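Local coordinates for protein nicotinate-nucleotide pyrophosphorylase (Ehrlichia chaffeensis, PDB 3L0G) that probably converts quinolinate to nicotinate mononucleotide, with loss of carbon dioxide, as a phosphoribosyltransferase of the NAD(+) biosynthesis pathway, at residues 30-33 with 34-37; 116-119 with 120-124; 194-197 with 198-202; 264-267 with 268-272. One frame throughout, in Å; residues are numbered along the deposited sequence. Where two conformers were deposited one is given.

Contact 1 of 4, residues 30-33 with 34-37; sequences IHNA and LKED
Ala33 O takes a weak bond from the backbone N of Asp37, long at 3.3 Å and bent to 144°, and a proton from a water. That water lies 2.9 Å from Ala33 O and reaches Glu36 OE2 with its other proton, so carbonyl and carboxylate are tied through solvent. The preceding backbone bonds are shorter: Leu34 N meets Ile30 O at 2.9 Å, nearly straight, and Lys35 N meets His31 O at 2.8 Å, while Glu36 N bonds to Asn32 O.

The side-chain charges find their partners in other chains. The Lys35 chain, bent at chi3 and chi4 (61° and 60°), passes within 4.1 Å of His31 NE2 with its CE, and its NZ forms salt bridges to Glu28 of the second subunit and Asp40 of the fourth. Glu36 OE2 also accepts from the backbone N of Gly156 of the second subunit. The two carboxylate oxygens of Asp37 serve one arginine each of that same chain, OD1 pairing with Arg158 and OD2 with Arg151.

On the apolar side, Ile30 CG2 lies 3.6 Å from Leu34 CD1, the two branched chains running side by side. Helix 27-38 turns this side to helix 70-79, while small Ala33 lets helix 116-139 come close through Val118 and Phe122.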
ATOM      1  N   ILE C  30       0.117   5.454  -6.443  1.00  8.90           N
ATOM      2  CA  ILE C  30      -0.990   6.384  -6.735  1.00  8.94           C
ATOM      3  C   ILE C  30      -1.683   6.863  -5.473  1.00  9.27           C
ATOM      4  O   ILE C  30      -1.855   8.053  -5.287  1.00  8.63           O
ATOM      5  CB  ILE C  30      -2.041   5.768  -7.719  1.00  8.39           C
ATOM      6  CG1 ILE C  30      -1.438   5.673  -9.107  1.00  8.83           C
ATOM      7  CG2 ILE C  30      -3.331   6.635  -7.776  1.00  6.96           C
ATOM      8  CD1 ILE C  30      -2.137   4.670 -10.026  1.00  7.05           C
ATOM      9  N   HIS C  31      -2.065   5.939  -4.597  1.00 10.32           N
ATOM     10  CA  HIS C  31      -2.732   6.318  -3.370  1.00 11.18           C
ATOM     11  C   HIS C  31      -1.894   7.241  -2.483  1.00 11.02           C
ATOM     12  O   HIS C  31      -2.449   8.170  -1.863  1.00 10.71           O
ATOM     13  CB  HIS C  31      -3.145   5.094  -2.550  1.00 12.44           C
ATOM     14  CG  HIS C  31      -3.734   5.429  -1.216  1.00 14.48           C
ATOM     15  ND1 HIS C  31      -5.065   5.764  -1.053  1.00 21.20           N
ATOM     16  CD2 HIS C  31      -3.178   5.487   0.023  1.00 19.16           C
ATOM     17  CE1 HIS C  31      -5.304   6.013   0.225  1.00 20.82           C
ATOM     18  NE2 HIS C  31      -4.176   5.856   0.900  1.00 20.39           N
ATOM     19  N   ASN C  32      -0.602   6.961  -2.372  1.00 10.89           N
ATOM     20  CA  ASN C  32       0.278   7.801  -1.573  1.00 11.65           C
ATOM     21  C   ASN C  32       0.442   9.196  -2.201  1.00 11.70           C
ATOM     22  O   ASN C  32       0.526  10.180  -1.483  1.00 12.91           O
ATOM     23  CB  ASN C  32       1.643   7.144  -1.343  1.00 12.10           C
ATOM     24  CG  ASN C  32       1.563   5.857  -0.494  1.00 14.37           C
ATOM     25  OD1 ASN C  32       2.423   4.996  -0.606  1.00 17.25           O
ATOM     26  ND2 ASN C  32       0.544   5.735   0.358  1.00 14.37           N
ATOM     27  N   ALA C  33       0.487   9.289  -3.528  1.00 10.91           N
ATOM     28  CA  ALA C  33       0.552  10.611  -4.180  1.00 10.28           C
ATOM     29  C   ALA C  33      -0.766  11.406  -3.982  1.00  9.46           C
ATOM     30  O   ALA C  33      -0.737  12.589  -3.675  1.00  8.78           O
ATOM     31  CB  ALA C  33       0.920  10.478  -5.676  1.00  9.85           C
ATOM     32  N   LEU C  34      -1.913  10.741  -4.139  1.00  9.44           N
ATOM     33  CA  LEU C  34      -3.202  11.374  -3.841  1.00  9.01           C
ATOM     34  C   LEU C  34      -3.287  11.807  -2.405  1.00  8.75           C
ATOM     35  O   LEU C  34      -3.607  12.958  -2.148  1.00  9.45           O
ATOM     36  CB  LEU C  34      -4.416  10.492  -4.235  1.00  8.64           C
ATOM     37  CG  LEU C  34      -4.550  10.255  -5.735  1.00  9.12           C
ATOM     38  CD1 LEU C  34      -5.449   9.008  -6.045  1.00  8.58           C
ATOM     39  CD2 LEU C  34      -5.038  11.521  -6.534  1.00  6.50           C
ATOM     40  N   LYS C  35      -2.992  10.915  -1.463  1.00  9.37           N
ATOM     41  CA  LYS C  35      -3.056  11.234  -0.041  1.00  9.93           C
ATOM     42  C   LYS C  35      -2.168  12.450   0.352  1.00  9.09           C
ATOM     43  O   LYS C  35      -2.605  13.347   1.073  1.00  7.42           O
ATOM     44  CB  LYS C  35      -2.685  10.010   0.832  1.00 10.61           C
ATOM     45  CG  LYS C  35      -2.711  10.270   2.351  1.00 13.72           C
ATOM     46  CD  LYS C  35      -2.744   8.961   3.240  1.00 17.29           C
ATOM     47  CE  LYS C  35      -1.511   8.015   3.067  1.00 19.98           C
ATOM     48  NZ  LYS C  35      -0.165   8.624   3.407  1.00 21.12           N
ATOM     49  N   GLU C  36      -0.943  12.493  -0.134  1.00  8.93           N
ATOM     50  CA  GLU C  36      -0.060  13.578   0.244  1.00  8.77           C
ATOM     51  C   GLU C  36      -0.585  14.961  -0.265  1.00  8.06           C
ATOM     52  O   GLU C  36      -0.396  15.962   0.413  1.00  8.08           O
ATOM     53  CB  GLU C  36       1.394  13.268  -0.175  1.00  8.81           C
ATOM     54  CG  GLU C  36       1.783  13.726  -1.519  1.00  9.58           C
ATOM     55  CD  GLU C  36       3.152  13.253  -1.947  1.00 10.73           C
ATOM     56  OE1 GLU C  36       3.995  12.890  -1.084  1.00 10.83           O
ATOM     57  OE2 GLU C  36       3.351  13.224  -3.187  1.00 11.56           O
ATOM     58  N   ASP C  37      -1.279  14.993  -1.410  1.00  8.10           N
ATOM     59  CA  ASP C  37      -1.745  16.251  -2.009  1.00  7.62           C
ATOM     60  C   ASP C  37      -3.153  16.661  -1.601  1.00  8.65           C
ATOM     61  O   ASP C  37      -3.467  17.871  -1.610  1.00  6.81           O
ATOM     62  CB  ASP C  37      -1.716  16.153  -3.543  1.00  7.51           C
ATOM     63  CG  ASP C  37      -1.477  17.475  -4.218  1.00  6.31           C
ATOM     64  OD1 ASP C  37      -0.920  18.416  -3.579  1.00  5.17           O
ATOM     65  OD2 ASP C  37      -1.847  17.575  -5.412  1.00  7.05           O
TER
HETATM   66  O   HOH W   1       1.271  14.299  -4.958  1.00  8.45           O

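Contact 2 of 4, residues 116-119 with 120-124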
ATOM      1  N   GLU C 116      -4.978  17.002 -11.095  1.00  9.28           N
ATOM      2  CA  GLU C 116      -4.053  17.523 -12.105  1.00 10.32           C
ATOM      3  C   GLU C 116      -2.580  17.350 -11.752  1.00 10.00           C
ATOM      4  O   GLU C 116      -1.801  16.792 -12.540  1.00 10.22           O
ATOM      5  CB  GLU C 116      -4.293  19.018 -12.328  1.00 11.28           C
ATOM      6  CG  GLU C 116      -3.388  19.628 -13.335  1.00 11.88           C
ATOM      7  CD  GLU C 116      -3.678  21.106 -13.572  1.00 13.77           C
ATOM      8  OE1 GLU C 116      -4.864  21.500 -13.570  1.00 12.74           O
ATOM      9  OE2 GLU C 116      -2.695  21.853 -13.737  1.00 13.09           O
ATOM     10  N   ARG C 117      -2.181  17.863 -10.602  1.00  8.83           N
ATOM     11  CA  ARG C 117      -0.774  17.921 -10.289  1.00  9.06           C
ATOM     12  C   ARG C 117      -0.229  16.495 -10.053  1.00  8.77           C
ATOM     13  O   ARG C 117       0.857  16.152 -10.524  1.00  7.64           O
ATOM     14  CB  ARG C 117      -0.538  18.865  -9.114  1.00  9.40           C
ATOM     15  CG  ARG C 117       0.881  19.020  -8.630  1.00 11.04           C
ATOM     16  CD  ARG C 117       1.937  19.072  -9.731  1.00 14.76           C
ATOM     17  NE  ARG C 117       1.638  20.058 -10.717  1.00 14.80           N
ATOM     18  CZ  ARG C 117       2.188  20.103 -11.918  1.00 14.48           C
ATOM     19  NH1 ARG C 117       3.115  19.240 -12.304  1.00 16.42           N
ATOM     20  NH2 ARG C 117       1.810  21.042 -12.738  1.00 14.95           N
ATOM     21  N   VAL C 118      -1.003  15.650  -9.384  1.00  8.26           N
ATOM     22  CA  VAL C 118      -0.611  14.231  -9.205  1.00  8.46           C
ATOM     23  C   VAL C 118      -0.320  13.527 -10.545  1.00  9.00           C
ATOM     24  O   VAL C 118       0.745  12.957 -10.750  1.00  8.98           O
ATOM     25  CB  VAL C 118      -1.653  13.466  -8.307  1.00  8.75           C
ATOM     26  CG1 VAL C 118      -1.556  11.918  -8.445  1.00  7.56           C
ATOM     27  CG2 VAL C 118      -1.451  13.879  -6.841  1.00  8.30           C
ATOM     28  N   ILE C 119      -1.255  13.614 -11.468  1.00  8.62           N
ATOM     29  CA  ILE C 119      -1.087  12.990 -12.750  1.00  9.94           C
ATOM     30  C   ILE C 119       0.113  13.598 -13.499  1.00  9.56           C
ATOM     31  O   ILE C 119       0.936  12.850 -14.042  1.00  9.49           O
ATOM     32  CB  ILE C 119      -2.399  13.086 -13.562  1.00 10.29           C
ATOM     33  CG1 ILE C 119      -3.432  12.127 -12.965  1.00 11.01           C
ATOM     34  CG2 ILE C 119      -2.181  12.755 -15.008  1.00 13.35           C
ATOM     35  CD1 ILE C 119      -4.882  12.372 -13.482  1.00 14.11           C
ATOM     36  N   LEU C 120       0.244  14.923 -13.499  1.00  8.14           N
ATOM     37  CA  LEU C 120       1.325  15.538 -14.241  1.00  9.03           C
ATOM     38  C   LEU C 120       2.667  15.123 -13.634  1.00  8.45           C
ATOM     39  O   LEU C 120       3.626  14.818 -14.366  1.00  8.25           O
ATOM     40  CB  LEU C 120       1.183  17.092 -14.322  1.00  8.54           C
ATOM     41  CG  LEU C 120       0.070  17.621 -15.247  1.00  9.27           C
ATOM     42  CD1 LEU C 120       0.039  19.182 -15.222  1.00 10.28           C
ATOM     43  CD2 LEU C 120       0.140  17.099 -16.750  1.00  7.88           C
ATOM     44  N   ASN C 121       2.765  15.115 -12.307  1.00  8.09           N
ATOM     45  CA  ASN C 121       4.077  14.807 -11.677  1.00  7.50           C
ATOM     46  C   ASN C 121       4.488  13.400 -12.049  1.00  7.49           C
ATOM     47  O   ASN C 121       5.682  13.129 -12.353  1.00  6.04           O
ATOM     48  CB  ASN C 121       4.078  15.012 -10.154  1.00  7.64           C
ATOM     49  CG  ASN C 121       4.024  16.498  -9.742  1.00  7.36           C
ATOM     50  OD1 ASN C 121       4.329  17.389 -10.533  1.00 11.18           O
ATOM     51  ND2 ASN C 121       3.611  16.760  -8.513  1.00  7.07           N
ATOM     52  N   PHE C 122       3.513  12.481 -12.063  1.00  7.54           N
ATOM     53  CA  PHE C 122       3.831  11.096 -12.500  1.00  7.15           C
ATOM     54  C   PHE C 122       4.353  11.018 -13.942  1.00  7.83           C
ATOM     55  O   PHE C 122       5.413  10.414 -14.183  1.00  7.88           O
ATOM     56  CB  PHE C 122       2.663  10.125 -12.331  1.00  6.09           C
ATOM     57  CG  PHE C 122       2.511   9.572 -10.927  1.00  6.57           C
ATOM     58  CD1 PHE C 122       1.342   9.748 -10.231  1.00  6.95           C
ATOM     59  CD2 PHE C 122       3.514   8.858 -10.327  1.00  6.32           C
ATOM     60  CE1 PHE C 122       1.178   9.232  -8.947  1.00  4.24           C
ATOM     61  CE2 PHE C 122       3.357   8.305  -9.042  1.00  5.95           C
ATOM     62  CZ  PHE C 122       2.193   8.512  -8.359  1.00  4.97           C
ATOM     63  N   ILE C 123       3.624  11.588 -14.906  1.00  8.22           N
ATOM     64  CA  ILE C 123       3.989  11.388 -16.312  0.50  7.52           C
ATOM     65  C   ILE C 123       5.230  12.185 -16.676  1.00  7.98           C
ATOM     66  O   ILE C 123       6.041  11.746 -17.483  1.00  6.27           O
ATOM     67  CB  ILE C 123       2.828  11.661 -17.285  0.50  7.88           C
ATOM     68  CG1 ILE C 123       2.399  13.127 -17.267  0.50  6.59           C
ATOM     69  CG2 ILE C 123       1.660  10.716 -16.971  0.50  8.14           C
ATOM     70  CD1 ILE C 123       1.221  13.404 -18.147  0.50  7.07           C
ATOM     71  N   GLN C 124       5.404  13.344 -16.045  1.00  8.04           N
ATOM     72  CA  GLN C 124       6.611  14.125 -16.245  1.00  8.12           C
ATOM     73  C   GLN C 124       7.866  13.380 -15.705  1.00  8.02           C
ATOM     74  O   GLN C 124       8.930  13.426 -16.319  1.00  7.95           O
ATOM     75  CB  GLN C 124       6.478  15.501 -15.572  1.00  8.71           C
ATOM     76  CG  GLN C 124       5.448  16.443 -16.200  1.00 10.03           C
ATOM     77  CD  GLN C 124       5.487  17.840 -15.541  1.00 14.27           C
ATOM     78  OE1 GLN C 124       6.148  18.739 -16.019  1.00 18.76           O
ATOM     79  NE2 GLN C 124       4.843  17.979 -14.437  1.00 11.77           N
TER
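Arg117 and Asn121, one turn apart, are joined by a side-chain hydrogen bond: Arg117 NH1 donates to Asn121 OD1 over 2.8 Å at 168°. The oxygen lies close to the guanidinium plane, yet the donor stands above the amide plane, 39° out of it. Bends at chi2 and chi3 fold the arginine forward along its own helix to make this reach. The remaining end of the amide is used as well, since Asn121 ND2 donates to the carbonyl of Arg151 of the second subunit; an amide suits the site because it can accept and donate at once.

Backbone bonds run from Leu120 N to Glu116 O at 2.9 Å, and likewise from Asn121, Phe122 and Ile123 to the residues four earlier. This is the first part of the long helix 116-139, which leads from the N-terminal domain of the quinolinate phosphoribosyltransferase fold into the C-terminal one.

Van der Waals packing makes up the rest. Leu120 CB sits over one guanidinium face, 3.5 Å from Arg117 NH1, and Leu120 CD1 touches Glu116 CG. Val118 CG1 packs 3.9 Å from Phe122 CE1, the two side chains pointing the same way. Ile119 faces helix 70-79, and Leu120 and Ile123 rest on strands 54-61 and 290-294.

Contact 3 of 4, residues 194-197 with 198-202; sequences ITLA and IQRLR
Arg200, packed along Leu196 one turn earlier, has its NH1 gripped by two groups of the second subunit: a salt bridge to Glu53 and a hydrogen bond to the carbonyl of Ile49. The extended arginine carries its charge beyond the leucine to reach them. At a chi1 of -178° the leucine branch stands opposite its own N and comes to the arginine: Leu196 CG lies 3.8 Å from Arg200 NE, and Leu196 CD2 covers one guanidinium face near the rim, 3.9 Å from Arg200 CZ.

Backbone N of Ile198 donates to Ile194 O at 3.0 Å and 169°, and Gln199, Arg200 and Leu201 repeat the pattern with Thr195, Leu196 and Ala197, so every carbonyl of 194-197 is engaged by regular helical bonding.

Thr195 CG2 approaches Gln199 OE1 to 3.3 Å, the two chains slanting past each other, while the threonine hydroxyl bonds to Glu222 and Asn226.

Ile194 CG2 and Ile198 CD1 touch at 3.6 Å, side by side, and their buried branches meet strand 210-214. Beta-branched isoleucines fill this inner side, whereas small Ala197 leaves room for Cys191 and for Ile49 of the second subunit. An amphipathic helix of this kind, ahead of a parallel strand, is typical of the alpha/beta-barrel C-terminal domain of this family.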
ATOM      1  N   ILE C 194      37.289 -11.662  -2.108  1.00 11.32           N
ATOM      2  CA  ILE C 194      36.380 -12.077  -3.167  1.00 10.65           C
ATOM      3  C   ILE C 194      36.186 -13.619  -3.163  1.00 10.65           C
ATOM      4  O   ILE C 194      35.060 -14.131  -3.244  1.00 11.01           O
ATOM      5  CB  ILE C 194      36.918 -11.613  -4.543  1.00 11.12           C
ATOM      6  CG1 ILE C 194      36.759 -10.082  -4.704  1.00 11.62           C
ATOM      7  CG2 ILE C 194      36.223 -12.380  -5.679  1.00  9.44           C
ATOM      8  CD1 ILE C 194      37.358  -9.527  -6.005  1.00 12.12           C
ATOM      9  N   THR C 195      37.278 -14.363  -3.056  1.00 10.78           N
ATOM     10  CA  THR C 195      37.198 -15.831  -3.051  1.00 10.48           C
ATOM     11  C   THR C 195      36.337 -16.324  -1.902  1.00 10.48           C
ATOM     12  O   THR C 195      35.486 -17.178  -2.113  1.00  9.51           O
ATOM     13  CB  THR C 195      38.590 -16.491  -3.027  1.00 11.15           C
ATOM     14  OG1 THR C 195      39.278 -16.160  -4.238  1.00  8.59           O
ATOM     15  CG2 THR C 195      38.487 -18.087  -2.888  1.00 10.50           C
ATOM     16  N   LEU C 196      36.500 -15.766  -0.708  1.00 10.51           N
ATOM     17  CA  LEU C 196      35.693 -16.239   0.441  1.00 10.93           C
ATOM     18  C   LEU C 196      34.218 -15.863   0.302  1.00 10.70           C
ATOM     19  O   LEU C 196      33.337 -16.661   0.623  1.00 10.79           O
ATOM     20  CB  LEU C 196      36.255 -15.732   1.768  1.00 10.95           C
ATOM     21  CG  LEU C 196      35.532 -16.211   3.026  1.00 10.35           C
ATOM     22  CD1 LEU C 196      35.808 -17.703   3.318  1.00 12.36           C
ATOM     23  CD2 LEU C 196      35.986 -15.346   4.195  1.00 12.25           C
ATOM     24  N   ALA C 197      33.935 -14.665  -0.200  1.00 11.41           N
ATOM     25  CA  ALA C 197      32.540 -14.264  -0.462  1.00 11.54           C
ATOM     26  C   ALA C 197      31.835 -15.240  -1.422  1.00 11.75           C
ATOM     27  O   ALA C 197      30.711 -15.718  -1.137  1.00 12.22           O
ATOM     28  CB  ALA C 197      32.471 -12.795  -1.012  1.00 11.29           C
ATOM     29  N   ILE C 198      32.475 -15.539  -2.556  1.00 11.28           N
ATOM     30  CA  ILE C 198      31.857 -16.399  -3.559  1.00 11.48           C
ATOM     31  C   ILE C 198      31.689 -17.810  -2.981  1.00 12.82           C
ATOM     32  O   ILE C 198      30.622 -18.442  -3.147  1.00 12.67           O
ATOM     33  CB  ILE C 198      32.686 -16.479  -4.871  1.00 11.27           C
ATOM     34  CG1 ILE C 198      32.704 -15.110  -5.589  1.00 10.36           C
ATOM     35  CG2 ILE C 198      32.083 -17.546  -5.808  1.00 11.38           C
ATOM     36  CD1 ILE C 198      33.843 -14.940  -6.603  1.00  7.65           C
ATOM     37  N   GLN C 199      32.744 -18.317  -2.330  1.00 12.81           N
ATOM     38  CA  GLN C 199      32.663 -19.639  -1.695  1.00 14.01           C
ATOM     39  C   GLN C 199      31.458 -19.777  -0.760  1.00 13.63           C
ATOM     40  O   GLN C 199      30.710 -20.787  -0.829  1.00 13.22           O
ATOM     41  CB  GLN C 199      33.945 -19.975  -0.919  1.00 14.01           C
ATOM     42  CG  GLN C 199      35.159 -20.378  -1.810  1.00 18.06           C
ATOM     43  CD  GLN C 199      36.418 -20.722  -0.976  1.00 22.79           C
ATOM     44  OE1 GLN C 199      37.512 -20.960  -1.518  1.00 24.69           O
ATOM     45  NE2 GLN C 199      36.252 -20.762   0.350  1.00 25.80           N
ATOM     46  N   ARG C 200      31.283 -18.783   0.123  1.00 12.90           N
ATOM     47  CA  ARG C 200      30.161 -18.797   1.088  1.00 13.11           C
ATOM     48  C   ARG C 200      28.808 -18.737   0.413  1.00 12.99           C
ATOM     49  O   ARG C 200      27.887 -19.470   0.789  1.00 12.12           O
ATOM     50  CB  ARG C 200      30.274 -17.626   2.072  1.00 13.48           C
ATOM     51  CG  ARG C 200      31.356 -17.837   3.108  1.00 15.57           C
ATOM     52  CD  ARG C 200      31.460 -16.636   3.964  1.00 17.56           C
ATOM     53  NE  ARG C 200      32.377 -16.813   5.079  1.00 18.22           N
ATOM     54  CZ  ARG C 200      32.571 -15.888   6.017  1.00 17.98           C
ATOM     55  NH1 ARG C 200      31.922 -14.725   5.968  1.00 16.74           N
ATOM     56  NH2 ARG C 200      33.416 -16.125   7.005  1.00 16.55           N
ATOM     57  N   LEU C 201      28.674 -17.842  -0.567  1.00 12.57           N
ATOM     58  CA  LEU C 201      27.429 -17.719  -1.296  1.00 13.15           C
ATOM     59  C   LEU C 201      27.081 -19.036  -1.977  1.00 13.93           C
ATOM     60  O   LEU C 201      25.964 -19.514  -1.836  1.00 13.93           O
ATOM     61  CB  LEU C 201      27.448 -16.575  -2.322  1.00 12.82           C
ATOM     62  CG  LEU C 201      26.058 -16.251  -2.905  1.00 11.90           C
ATOM     63  CD1 LEU C 201      25.704 -14.763  -2.813  1.00 11.66           C
ATOM     64  CD2 LEU C 201      25.957 -16.790  -4.328  1.00 11.97           C
ATOM     65  N   ARG C 202      28.044 -19.625  -2.688  1.00 15.20           N
ATOM     66  CA  ARG C 202      27.826 -20.900  -3.368  1.00 15.93           C
ATOM     67  C   ARG C 202      27.469 -22.016  -2.403  1.00 17.02           C
ATOM     68  O   ARG C 202      26.697 -22.906  -2.756  1.00 17.11           O
ATOM     69  CB  ARG C 202      29.055 -21.327  -4.168  1.00 15.83           C
ATOM     70  CG  ARG C 202      29.264 -20.517  -5.415  1.00 15.47           C
ATOM     71  CD  ARG C 202      30.159 -21.227  -6.392  1.00 17.04           C
ATOM     72  NE  ARG C 202      30.112 -20.544  -7.673  1.00 14.58           N
ATOM     73  CZ  ARG C 202      31.169 -20.169  -8.373  1.00 14.82           C
ATOM     74  NH1 ARG C 202      30.989 -19.519  -9.514  1.00 17.29           N
ATOM     75  NH2 ARG C 202      32.394 -20.449  -7.963  1.00 15.62           N
TER

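Contact 4 of 4, residues 264-267 with 268-272; sequences NVRN and IALTG
Ile268 packs along the turn that precedes it. Its CB lies 3.5 Å from Val265 O. From there CG1, anti to the carbonyl carbon (chi1 -66°), comes 3.5 Å from Asn264 O, and at the tip CD1 meets Asn264 ND2 at 3.9 Å, the two side chains slanting past each other. Beyond the segments the isoleucine is packed against Val260, Ile238 and Ile276, a buried setting that suits a branched apolar chain.

Helix 262-269 is the crossover of a right-handed beta-alpha-beta unit, linking strand 253-257 to the neighbouring parallel strand 275-277. Its bonds here are uneven: Ile268 N to Asn264 O is weak at 3.4 Å, whereas Ala269 N meets Val265 O at 2.9 Å in the carbonyl plane and Leu270 N reaches Arg266 O at 3.0 Å.

Toward the C-terminal end of the helix Ile268 O is gripped twice by Thr271, through its backbone N and, at 2.7 Å, through OG1. Chi1 of 63° swings this hydroxyl back to the carbonyl, leaving CG2 near Asn267 O. Thr271 is itself part of a type I turn from Ala269 to Gly272, and Gly272 takes the positive phi of 104° that glycine tolerates easily. Arg266 extends away, donating to the carbonyls of Glu139 and Ser141, at and just after the end of helix 116-139.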
ATOM      1  N   ASN C 264      30.250  10.106 -23.812  1.00 22.39           N
ATOM      2  CA  ASN C 264      31.275   9.088 -23.660  1.00 22.57           C
ATOM      3  C   ASN C 264      30.758   7.636 -23.574  1.00 21.02           C
ATOM      4  O   ASN C 264      31.551   6.696 -23.475  1.00 21.34           O
ATOM      5  CB  ASN C 264      32.254   9.530 -22.544  1.00 23.92           C
ATOM      6  CG  ASN C 264      32.334   8.580 -21.386  1.00 27.29           C
ATOM      7  OD1 ASN C 264      31.491   8.602 -20.465  1.00 35.19           O
ATOM      8  ND2 ASN C 264      33.404   7.774 -21.370  1.00 32.44           N
ATOM      9  N   VAL C 265      29.437   7.439 -23.669  1.00 19.14           N
ATOM     10  CA  VAL C 265      28.855   6.091 -23.550  1.00 16.70           C
ATOM     11  C   VAL C 265      29.132   5.238 -24.794  1.00 16.02           C
ATOM     12  O   VAL C 265      29.428   4.043 -24.658  1.00 13.53           O
ATOM     13  CB  VAL C 265      27.335   6.115 -23.214  1.00 16.43           C
ATOM     14  CG1 VAL C 265      26.498   6.660 -24.360  1.00 15.32           C
ATOM     15  CG2 VAL C 265      26.872   4.750 -22.831  1.00 14.60           C
ATOM     16  N   ARG C 266      29.090   5.835 -25.996  1.00 14.91           N
ATOM     17  CA  ARG C 266      29.432   5.059 -27.198  1.00 14.84           C
ATOM     18  C   ARG C 266      30.836   4.489 -27.130  1.00 14.74           C
ATOM     19  O   ARG C 266      31.049   3.337 -27.452  1.00 14.29           O
ATOM     20  CB  ARG C 266      29.262   5.853 -28.495  1.00 14.78           C
ATOM     21  CG  ARG C 266      29.344   4.966 -29.721  1.00 13.96           C
ATOM     22  CD  ARG C 266      28.892   5.671 -31.028  1.00 14.74           C
ATOM     23  NE  ARG C 266      28.858   4.686 -32.116  1.00 15.08           N
ATOM     24  CZ  ARG C 266      27.866   3.815 -32.319  1.00 14.91           C
ATOM     25  NH1 ARG C 266      27.941   2.933 -33.309  1.00 12.65           N
ATOM     26  NH2 ARG C 266      26.803   3.791 -31.522  1.00 14.20           N
ATOM     27  N   ASN C 267      31.789   5.303 -26.700  1.00 15.51           N
ATOM     28  CA  ASN C 267      33.168   4.840 -26.551  1.00 16.05           C
ATOM     29  C   ASN C 267      33.256   3.625 -25.643  1.00 14.72           C
ATOM     30  O   ASN C 267      33.981   2.679 -25.938  1.00 14.05           O
ATOM     31  CB  ASN C 267      34.060   5.941 -25.969  1.00 16.98           C
ATOM     32  CG  ASN C 267      34.368   7.039 -26.959  1.00 20.02           C
ATOM     33  OD1 ASN C 267      34.502   8.208 -26.562  1.00 25.09           O
ATOM     34  ND2 ASN C 267      34.494   6.686 -28.246  1.00 20.07           N
ATOM     35  N   ILE C 268      32.518   3.664 -24.536  1.00 13.36           N
ATOM     36  CA  ILE C 268      32.469   2.534 -23.616  1.00 12.92           C
ATOM     37  C   ILE C 268      31.847   1.337 -24.335  1.00 12.91           C
ATOM     38  O   ILE C 268      32.362   0.220 -24.224  1.00 11.78           O
ATOM     39  CB  ILE C 268      31.728   2.881 -22.313  1.00 13.57           C
ATOM     40  CG1 ILE C 268      32.544   3.934 -21.531  1.00 14.64           C
ATOM     41  CG2 ILE C 268      31.482   1.614 -21.453  1.00 14.18           C
ATOM     42  CD1 ILE C 268      31.907   4.385 -20.264  1.00 15.47           C
ATOM     43  N   ALA C 269      30.782   1.569 -25.111  1.00 12.52           N
ATOM     44  CA  ALA C 269      30.070   0.468 -25.765  1.00 13.35           C
ATOM     45  C   ALA C 269      30.952  -0.285 -26.766  1.00 13.59           C
ATOM     46  O   ALA C 269      30.830  -1.486 -26.892  1.00 14.56           O
ATOM     47  CB  ALA C 269      28.780   0.945 -26.428  1.00 12.10           C
ATOM     48  N   LEU C 270      31.835   0.428 -27.461  1.00 14.55           N
ATOM     49  CA  LEU C 270      32.687  -0.181 -28.496  1.00 14.85           C
ATOM     50  C   LEU C 270      33.840  -1.031 -27.942  1.00 14.64           C
ATOM     51  O   LEU C 270      34.518  -1.689 -28.718  1.00 15.04           O
ATOM     52  CB  LEU C 270      33.266   0.889 -29.430  1.00 14.86           C
ATOM     53  CG  LEU C 270      32.278   1.732 -30.235  1.00 15.46           C
ATOM     54  CD1 LEU C 270      33.022   2.931 -30.834  1.00 16.27           C
ATOM     55  CD2 LEU C 270      31.585   0.893 -31.307  1.00 15.71           C
ATOM     56  N   THR C 271      34.081  -0.985 -26.626  1.00 14.68           N
ATOM     57  CA  THR C 271      35.104  -1.819 -25.990  1.00 14.01           C
ATOM     58  C   THR C 271      34.716  -3.303 -26.060  1.00 14.48           C
ATOM     59  O   THR C 271      35.590  -4.161 -26.048  1.00 14.87           O
ATOM     60  CB  THR C 271      35.341  -1.451 -24.495  1.00 14.49           C
ATOM     61  OG1 THR C 271      34.150  -1.694 -23.741  1.00 12.95           O
ATOM     62  CG2 THR C 271      35.774   0.002 -24.332  1.00 12.67           C
ATOM     63  N   GLY C 272      33.416  -3.603 -26.152  1.00 13.73           N
ATOM     64  CA  GLY C 272      32.934  -5.007 -26.223  1.00 12.88           C
ATOM     65  C   GLY C 272      32.317  -5.554 -24.924  1.00 11.97           C
ATOM     66  O   GLY C 272      32.162  -6.779 -24.746  1.00 11.10           O
TER

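In the fold
Contacts 1 and 2 are neighbours, on two helices packed against each other, with centres 11 Å apart; contacts 3 and 4 lie in the C-terminal domain, their centres 31 Å apart. Contact 2 is the most buried, most of its residues lying under helices and strands, while the others are only partly buried. Contacts 1, 2 and 3 all meet the second subunit: contact 1 through several salt bridges to residues of that chain, contact 2 through an amide and packing, contact 3 through one arginine and packing. Contact 4 touches no other chain, and its polar groups bond within its own chain, at its own helix end and at the end of helix 116-139.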